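Local coordinates for substrate-binding protein (Synechococcus sp., PDB 6WPN) that probably binds a sugar or oligosaccharide in the periplasm of a marine cyanobacterium and serves as the solute-binding component of a transport system, at residues A[163-168]-A[184-189]; A[201-206]-A[226-231]. One frame throughout, in Å; residues are numbered along the deposited sequence.

Contact 1 (A[163-168]-A[184-189]); sequences RRWDEV and LFVTVV
W165 meets L184 and V186, and V168 meets L184, entirely through carbon, with no hydrogen bond passing between the two segments. L184 is the shared element. One of its methyls, CD2, lies 3.9 Å from V168 CG1, and the other, CD1, sits 4.0 Å from that same CG1, so the valine methyl rests against the fork of the leucine. The two side chains cross at about a right angle. V168 CG1 is anti to the backbone N (chi1 167°), which turns this branch to L184.

The aromatic part of the contact uses the rim of the W165 indole. L184 CD1 lies 4.0 Å from W165 CZ3, and V186 CG2 is 4.4 Å from the adjacent ring atom CH2. Both methyls stand at the edge of the indole near its plane, so the six-membered end is met rim-on by aliphatic groups. Residues 184 and 186 both point their side chains at the 163-168 segment, whereas F185 between them packs on helix 246-254.

Polar bonds act only inside or beyond the pair. The 3-10 turn is closed by the backbone N of V168 to O of W165, which brings the valine and the tryptophan onto one side. The pyrrole N-H of W165 bonds to OE1 of Q202, holding the buried ring at the end away from L184.

All four touching residues are buried. The 3-10 turn leads directly into helix 168-179, and L184 follows that helix, so two connections flanking one helix of this solute-binding protein fold close on each other through a small hydrophobic cluster. Beyond it, V186 leans on helix 195-202 and V188 on helix 388-403.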
loop_
_atom_site.group_PDB
_atom_site.type_symbol
_atom_site.label_atom_id
_atom_site.label_comp_id
_atom_site.label_asym_id
_atom_site.label_seq_id
_atom_site.Cartn_x
_atom_site.Cartn_y
_atom_site.Cartn_z
ATOM N N ARG A 163 -3.020 13.500 14.118
ATOM C CA ARG A 163 -3.274 13.304 12.703
ATOM C C ARG A 163 -2.140 13.794 11.823
ATOM O O ARG A 163 -2.149 13.513 10.621
ATOM C CB ARG A 163 -4.582 13.992 12.288
ATOM C CG ARG A 163 -5.810 13.355 12.903
ATOM C CD ARG A 163 -6.925 14.361 13.026
ATOM N NE ARG A 163 -7.594 14.593 11.750
ATOM C CZ ARG A 163 -8.682 15.343 11.612
ATOM N NH1 ARG A 163 -9.217 15.930 12.676
ATOM N NH2 ARG A 163 -9.232 15.506 10.412
ATOM N N ARG A 164 -1.167 14.503 12.378
ATOM C CA ARG A 164 0.006 14.932 11.638
ATOM C C ARG A 164 1.261 14.426 12.340
ATOM O O ARG A 164 1.268 14.212 13.556
ATOM C CB ARG A 164 0.004 16.455 11.471
ATOM C CG ARG A 164 -1.091 16.899 10.504
ATOM C CD ARG A 164 -1.289 18.402 10.435
ATOM N NE ARG A 164 -2.456 18.727 9.612
ATOM C CZ ARG A 164 -2.801 19.958 9.235
ATOM N NH1 ARG A 164 -2.075 21.005 9.609
ATOM N NH2 ARG A 164 -3.879 20.144 8.479
ATOM N N TRP A 165 2.324 14.221 11.551
ATOM C CA TRP A 165 3.531 13.577 12.069
ATOM C C TRP A 165 4.238 14.404 13.142
ATOM O O TRP A 165 4.830 13.830 14.064
ATOM C CB TRP A 165 4.500 13.268 10.924
ATOM C CG TRP A 165 4.086 12.113 10.059
ATOM C CD1 TRP A 165 3.594 12.179 8.791
ATOM C CD2 TRP A 165 4.131 10.720 10.400
ATOM N NE1 TRP A 165 3.334 10.914 8.317
ATOM C CE2 TRP A 165 3.654 10.001 9.286
ATOM C CE3 TRP A 165 4.530 10.011 11.538
ATOM C CZ2 TRP A 165 3.560 8.612 9.277
ATOM C CZ3 TRP A 165 4.438 8.632 11.528
ATOM C CH2 TRP A 165 3.956 7.948 10.404
ATOM N N ASP A 166 4.199 15.737 13.054
ATOM C CA ASP A 166 4.879 16.535 14.070
ATOM C C ASP A 166 4.195 16.477 15.436
ATOM O O ASP A 166 4.740 17.009 16.410
ATOM C CB ASP A 166 4.998 17.993 13.616
ATOM C CG ASP A 166 3.653 18.632 13.331
ATOM O OD1 ASP A 166 2.885 18.860 14.290
ATOM O OD2 ASP A 166 3.369 18.929 12.152
ATOM N N GLU A 167 3.021 15.864 15.530
ATOM C CA GLU A 167 2.359 15.628 16.802
ATOM C C GLU A 167 2.600 14.221 17.333
ATOM O O GLU A 167 2.171 13.909 18.449
ATOM C CB GLU A 167 0.859 15.899 16.667
ATOM C CG GLU A 167 0.540 17.368 16.452
ATOM C CD GLU A 167 -0.892 17.606 16.022
ATOM O OE1 GLU A 167 -1.648 16.619 15.913
ATOM O OE2 GLU A 167 -1.263 18.782 15.803
ATOM N N VAL A 168 3.272 13.370 16.562
ATOM C CA VAL A 168 3.529 11.981 16.944
ATOM C C VAL A 168 4.468 11.875 18.144
ATOM O O VAL A 168 4.181 11.082 19.054
ATOM C CB VAL A 168 4.074 11.169 15.757
ATOM C CG1 VAL A 168 4.624 9.838 16.241
ATOM C CG2 VAL A 168 2.980 10.923 14.737
ATOM N N LEU A 184 2.831 3.770 18.350
ATOM C CA LEU A 184 2.755 3.399 16.941
ATOM C C LEU A 184 3.863 2.401 16.625
ATOM O O LEU A 184 4.739 2.128 17.449
ATOM C CB LEU A 184 2.846 4.630 16.032
ATOM C CG LEU A 184 4.222 5.275 15.873
ATOM C CD1 LEU A 184 4.223 6.212 14.673
ATOM C CD2 LEU A 184 4.637 6.021 17.147
ATOM N N PHE A 185 3.809 1.861 15.408
ATOM C CA PHE A 185 4.742 0.824 14.971
ATOM C C PHE A 185 4.964 1.019 13.479
ATOM O O PHE A 185 4.077 0.707 12.681
ATOM C CB PHE A 185 4.178 -0.572 15.257
ATOM C CG PHE A 185 5.147 -1.699 15.003
ATOM C CD1 PHE A 185 5.542 -2.034 13.716
ATOM C CD2 PHE A 185 5.627 -2.453 16.059
ATOM C CE1 PHE A 185 6.421 -3.071 13.491
ATOM C CE2 PHE A 185 6.504 -3.499 15.841
ATOM C CZ PHE A 185 6.905 -3.810 14.555
ATOM N N VAL A 186 6.129 1.528 13.093
ATOM C CA VAL A 186 6.486 1.651 11.684
ATOM C C VAL A 186 7.762 0.851 11.461
ATOM O O VAL A 186 8.797 1.137 12.074
ATOM C CB VAL A 186 6.659 3.116 11.259
ATOM C CG1 VAL A 186 7.056 3.197 9.796
ATOM C CG2 VAL A 186 5.374 3.892 11.512
ATOM N N THR A 187 7.683 -0.156 10.596
ATOM C CA THR A 187 8.800 -1.060 10.397
ATOM C C THR A 187 9.899 -0.399 9.570
ATOM O O THR A 187 9.640 0.436 8.697
ATOM C CB THR A 187 8.341 -2.352 9.716
ATOM O OG1 THR A 187 9.436 -3.275 9.662
ATOM C CG2 THR A 187 7.844 -2.078 8.295
ATOM N N VAL A 188 11.139 -0.776 9.867
ATOM C CA VAL A 188 12.301 -0.343 9.107
ATOM C C VAL A 188 13.045 -1.551 8.525
ATOM O O VAL A 188 14.222 -1.470 8.184
ATOM C CB VAL A 188 13.203 0.570 9.969
ATOM C CG1 VAL A 188 13.854 -0.196 11.094
ATOM C CG2 VAL A 188 14.237 1.323 9.136
ATOM N N VAL A 189 12.348 -2.678 8.406
ATOM C CA VAL A 189 12.861 -3.866 7.726
ATOM C C VAL A 189 12.901 -3.523 6.242
ATOM O O VAL A 189 11.853 -3.205 5.659
ATOM C CB VAL A 189 12.002 -5.104 8.023
ATOM C CG1 VAL A 189 12.392 -6.262 7.115
ATOM C CG2 VAL A 189 12.153 -5.501 9.483
#

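Contact 2 (A[201-206]-A[226-231]); sequences VQMGVS and AFWTDL
M203, modelled as selenomethionine, overlaps the rings of F227 and W228 in a double Met-aromatic contact. It stands just past the last turn of helix 195-202, which ends in a Schellman motif: G204, with positive phi, is the C-prime residue, its N bonding to V201 O while V205 N reaches F200 O. The side chain therefore projects from a helix end to the flank of helix 219-233.

Selenium lies 4.7 Å from the centroid of the F227 ring, 26° off the ring normal. Toward W228 the approach is more slanting: the same atom is 5.1 Å from the centroid of the five-membered ring, with W228 NE1 its nearest atom there at 4.2 Å. That indole nitrogen makes a weak hydrogen bond to S199 OG. The chain is extended through chi2 and bends at chi3 (72°), which swings the terminal methyl in toward the base of the phenylalanine.

The two aromatics also pack on each other. F227 CD1 stands 3.6 Å above the indole plane, over its centre, so the neighbouring rings offer M203 a joint surface. W228 is buried, while M203 and F227 are only partly so. M203 also touches A224, one turn earlier on helix 219-233. The tightest approach across the pair belongs to the methyl, with M203 CE 3.7 Å from F227 CB.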
loop_
_atom_site.group_PDB
_atom_site.type_symbol
_atom_site.label_atom_id
_atom_site.label_comp_id
_atom_site.label_asym_id
_atom_site.label_seq_id
_atom_site.Cartn_x
_atom_site.Cartn_y
_atom_site.Cartn_z
ATOM N N VAL A 201 8.105 11.042 2.437
ATOM C CA VAL A 201 7.446 11.884 1.444
ATOM C C VAL A 201 6.439 12.814 2.115
ATOM O O VAL A 201 6.312 13.984 1.739
ATOM C CB VAL A 201 6.785 11.016 0.358
ATOM C CG1 VAL A 201 6.127 11.896 -0.695
ATOM C CG2 VAL A 201 7.808 10.085 -0.271
ATOM N N GLN A 202 5.713 12.313 3.125
ATOM C CA GLN A 202 4.751 13.161 3.829
ATOM C C GLN A 202 5.443 14.240 4.645
ATOM O O GLN A 202 4.859 15.303 4.889
ATOM C CB GLN A 202 3.847 12.325 4.736
ATOM C CG GLN A 202 2.796 11.520 3.999
ATOM C CD GLN A 202 2.010 10.606 4.920
ATOM O OE1 GLN A 202 2.563 10.010 5.842
ATOM N NE2 GLN A 202 0.707 10.509 4.684
HETATM N N MSE A 203 6.698 13.985 4.977
HETATM C CA MSE A 203 7.492 14.939 5.774
HETATM C C MSE A 203 8.187 15.956 4.867
HETATM O O MSE A 203 9.035 16.678 5.357
HETATM C CB MSE A 203 8.457 14.183 6.670
HETATM C CG MSE A 203 7.751 13.431 7.725
HETATM SE SE MSE A 203 9.015 12.443 8.740
HETATM C CE MSE A 203 9.876 13.837 9.715
ATOM N N GLY A 204 7.807 16.011 3.599
ATOM C CA GLY A 204 8.391 16.955 2.665
ATOM C C GLY A 204 9.719 16.548 2.066
ATOM O O GLY A 204 10.366 17.378 1.415
ATOM N N VAL A 205 10.148 15.306 2.260
ATOM C CA VAL A 205 11.435 14.852 1.743
ATOM C C VAL A 205 11.309 14.536 0.259
ATOM O O VAL A 205 10.357 13.875 -0.173
ATOM C CB VAL A 205 11.934 13.626 2.524
ATOM C CG1 VAL A 205 13.250 13.113 1.941
ATOM C CG2 VAL A 205 12.082 13.962 4.001
ATOM N N SER A 206 12.276 15.004 -0.525
ATOM C CA SER A 206 12.395 14.653 -1.933
ATOM C C SER A 206 13.395 13.511 -2.056
ATOM O O SER A 206 14.544 13.641 -1.621
ATOM C CB SER A 206 12.841 15.859 -2.758
ATOM O OG SER A 206 13.029 15.503 -4.117
ATOM N N ALA A 226 16.460 12.185 11.570
ATOM C CA ALA A 226 16.543 12.464 13.001
ATOM C C ALA A 226 15.226 12.155 13.700
ATOM O O ALA A 226 15.217 11.703 14.851
ATOM C CB ALA A 226 16.942 13.920 13.228
ATOM N N PHE A 227 14.105 12.407 13.023
ATOM C CA PHE A 227 12.796 12.116 13.595
ATOM C C PHE A 227 12.703 10.661 14.033
ATOM O O PHE A 227 12.397 10.363 15.194
ATOM C CB PHE A 227 11.706 12.450 12.572
ATOM C CG PHE A 227 10.300 12.157 13.038
ATOM C CD1 PHE A 227 9.704 10.935 12.762
ATOM C CD2 PHE A 227 9.567 13.115 13.726
ATOM C CE1 PHE A 227 8.411 10.663 13.176
ATOM C CE2 PHE A 227 8.268 12.855 14.140
ATOM C CZ PHE A 227 7.688 11.625 13.866
ATOM N N TRP A 228 12.996 9.739 13.115
ATOM C CA TRP A 228 12.849 8.319 13.412
ATOM C C TRP A 228 13.966 7.816 14.315
ATOM O O TRP A 228 13.734 6.960 15.177
ATOM C CB TRP A 228 12.797 7.532 12.107
ATOM C CG TRP A 228 11.536 7.807 11.366
ATOM C CD1 TRP A 228 11.394 8.530 10.220
ATOM C CD2 TRP A 228 10.224 7.384 11.739
ATOM N NE1 TRP A 228 10.070 8.576 9.848
ATOM C CE2 TRP A 228 9.333 7.878 10.766
ATOM C CE3 TRP A 228 9.714 6.632 12.804
ATOM C CZ2 TRP A 228 7.964 7.638 10.822
ATOM C CZ3 TRP A 228 8.357 6.399 12.858
ATOM C CH2 TRP A 228 7.498 6.898 11.874
ATOM N N THR A 229 15.182 8.337 14.144
ATOM C CA THR A 229 16.279 7.942 15.018
ATOM C C THR A 229 15.973 8.303 16.467
ATOM O O THR A 229 16.094 7.466 17.369
ATOM C CB THR A 229 17.576 8.613 14.567
ATOM O OG1 THR A 229 17.890 8.199 13.232
ATOM C CG2 THR A 229 18.724 8.232 15.497
ATOM N N ASP A 230 15.541 9.544 16.700
ATOM C CA ASP A 230 15.281 10.007 18.060
ATOM C C ASP A 230 14.105 9.265 18.692
ATOM O O ASP A 230 14.129 8.962 19.889
ATOM C CB ASP A 230 15.021 11.514 18.056
ATOM C CG ASP A 230 16.242 12.319 17.645
ATOM O OD1 ASP A 230 17.378 11.818 17.803
ATOM O OD2 ASP A 230 16.068 13.462 17.167
ATOM N N LEU A 231 13.070 8.962 17.910
ATOM C CA LEU A 231 11.951 8.196 18.451
ATOM C C LEU A 231 12.422 6.840 18.965
ATOM O O LEU A 231 12.070 6.425 20.075
ATOM C CB LEU A 231 10.864 8.021 17.390
ATOM C CG LEU A 231 9.919 9.195 17.123
ATOM C CD1 LEU A 231 8.855 8.788 16.123
ATOM C CD2 LEU A 231 9.278 9.684 18.400
#

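How the contacts relate
From the N terminus, contact 1 comes first: 163-168 leads into helix 168-179, and the loop segment 184-189 comes back after it, closing a loop of mainly helical residues. Contact 2 opens only afterwards, joining the end of helix 195-202 to helix 219-233, so the two are in series, neither nested nor crossed. In space their centres are about 9 Å apart. W165 is the bridge: its ring, already held at the polar end, packs on W228, with W165 CZ3 3.5 Å from W228 CH2. V186 CG2 touches that same W228 atom. Together they tie the loops flanking helix 168-179 to the end of helix 195-202 and the flank of helix 219-233.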